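Local coordinates for fatty acid/retinol binding protein protein 7, isoform A, confirmed BY transcript evidence (Caenorhabditis elegans, PDB 2W9Y) that probably binds fatty acids such as oleic acid, and retinoids, as a small, mainly helical lipid-carrier protein of the nematode, at residues A[95-98]-A[99-103]. Numbering follows the deposited sequence. Where two conformers were deposited one is given.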
loop_
_atom_site.group_PDB
_atom_site.type_symbol
_atom_site.label_atom_id
_atom_site.label_comp_id
_atom_site.label_asym_id
_atom_site.label_seq_id
_atom_site.Cartn_x
_atom_site.Cartn_y
_atom_site.Cartn_z
ATOM N N VAL A 95 2.749 -1.180 -3.376
ATOM C CA VAL A 95 1.702 -1.617 -2.450
ATOM C C VAL A 95 0.290 -1.289 -2.915
ATOM O O VAL A 95 -0.656 -2.153 -2.812
ATOM C CB VAL A 95 1.964 -0.978 -1.055
ATOM C CG1 VAL A 95 0.871 -1.339 -0.110
ATOM C CG2 VAL A 95 3.323 -1.483 -0.490
ATOM N N THR A 96 0.131 -0.095 -3.476
ATOM C CA THR A 96 -1.184 0.371 -3.942
ATOM C C THR A 96 -1.655 -0.514 -5.071
ATOM O O THR A 96 -2.756 -1.070 -5.009
ATOM C CB THR A 96 -1.121 1.800 -4.461
ATOM O OG1 THR A 96 -0.747 2.690 -3.402
ATOM C CG2 THR A 96 -2.462 2.218 -5.034
ATOM N N THR A 97 -0.800 -0.667 -6.085
ATOM C CA THR A 97 -1.089 -1.523 -7.281
ATOM C C THR A 97 -1.483 -2.941 -6.838
ATOM O O THR A 97 -2.477 -3.523 -7.305
ATOM C CB THR A 97 0.160 -1.675 -8.163
ATOM O OG1 THR A 97 0.484 -0.409 -8.706
ATOM C CG2 THR A 97 -0.124 -2.572 -9.344
ATOM N N THR A 98 -0.715 -3.510 -5.916
ATOM C CA THR A 98 -1.043 -4.817 -5.410
ATOM C C THR A 98 -2.398 -4.934 -4.786
ATOM O O THR A 98 -3.145 -5.898 -5.061
ATOM C CB THR A 98 0.010 -5.233 -4.334
ATOM O OG1 THR A 98 1.296 -5.265 -4.950
ATOM C CG2 THR A 98 -0.267 -6.602 -3.787
ATOM N N LEU A 99 -2.704 -4.009 -3.888
ATOM C CA LEU A 99 -3.953 -4.057 -3.169
ATOM C C LEU A 99 -5.111 -3.876 -4.125
ATOM O O LEU A 99 -6.142 -4.561 -4.002
ATOM C CB LEU A 99 -4.001 -2.982 -2.099
ATOM C CG LEU A 99 -4.993 -3.104 -0.929
ATOM C CD1 LEU A 99 -5.086 -4.535 -0.339
ATOM C CD2 LEU A 99 -4.565 -2.114 0.183
ATOM N N CYS A 100 -4.920 -3.023 -5.125
ATOM C CA CYS A 100 -5.933 -2.863 -6.198
ATOM C C CYS A 100 -6.122 -4.205 -6.959
ATOM O O CYS A 100 -7.214 -4.668 -7.156
ATOM C CB CYS A 100 -5.530 -1.753 -7.174
ATOM S SG CYS A 100 -6.700 -1.548 -8.542
ATOM N N SER A 101 -5.036 -4.873 -7.302
ATOM C CA SER A 101 -5.132 -6.118 -8.096
ATOM C C SER A 101 -5.802 -7.198 -7.258
ATOM O O SER A 101 -6.627 -7.974 -7.789
ATOM C CB SER A 101 -3.724 -6.544 -8.512
ATOM O OG SER A 101 -3.227 -5.563 -9.434
ATOM N N LEU A 102 -5.441 -7.262 -5.974
ATOM C CA LEU A 102 -5.972 -8.238 -5.073
ATOM C C LEU A 102 -7.482 -8.025 -5.000
ATOM O O LEU A 102 -8.278 -8.990 -5.059
ATOM C CB LEU A 102 -5.253 -8.165 -3.679
ATOM C CG LEU A 102 -5.649 -9.243 -2.670
ATOM C CD1 LEU A 102 -5.430 -10.676 -3.172
ATOM C CD2 LEU A 102 -5.009 -8.959 -1.258
ATOM N N THR A 103 -7.894 -6.769 -4.937
ATOM C CA THR A 103 -9.318 -6.453 -4.795
ATOM C C THR A 103 -10.108 -6.852 -6.061
ATOM O O THR A 103 -11.202 -7.407 -5.963
ATOM C CB THR A 103 -9.520 -4.949 -4.507
ATOM O OG1 THR A 103 -8.897 -4.642 -3.243
ATOM C CG2 THR A 103 -11.042 -4.619 -4.510
#
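With chi1 of -67°, Ser101 swings OG to the side of its own backbone N, opposite its carbonyl carbon, a rotamer that faces it toward Thr97 O, one turn earlier in helix 82-104. OG then lies 3.0 Å from Thr97 O, close enough for a hydrogen bond, although its proton has a second possible acceptor. The same oxygen takes the main-chain bond from Ser101 N at 2.9 Å, with an N-H...O angle of 153°. Two residues on, Thr103 makes a clearer version: its OG1 donates to Leu99 O over 2.9 Å, and its N reaches that oxygen at 3.0 Å from the opposite face of the carbonyl plane. On either side of the Ser101-Thr97 pair the main-chain bonds continue, from Cys100 N to Thr96 O (2.9 Å, 165°) and from Leu102 N to Thr98 O (2.8 Å). Thr96, Thr97 and Thr98 likewise turn their hydroxyls back, to the carbonyls of Ile92, His93 and Met94. The Leu99 side chain touches Gln20 and Ser24 of helix 18-26, while buried Thr103 meets Leu35 and Phe39 of helix 32-39. Hydroxyl-to-carbonyl bonding of this kind, common for serine and threonine in helices, satisfies polar groups within the helix itself, consistent with the burial of Thr98 and Thr103.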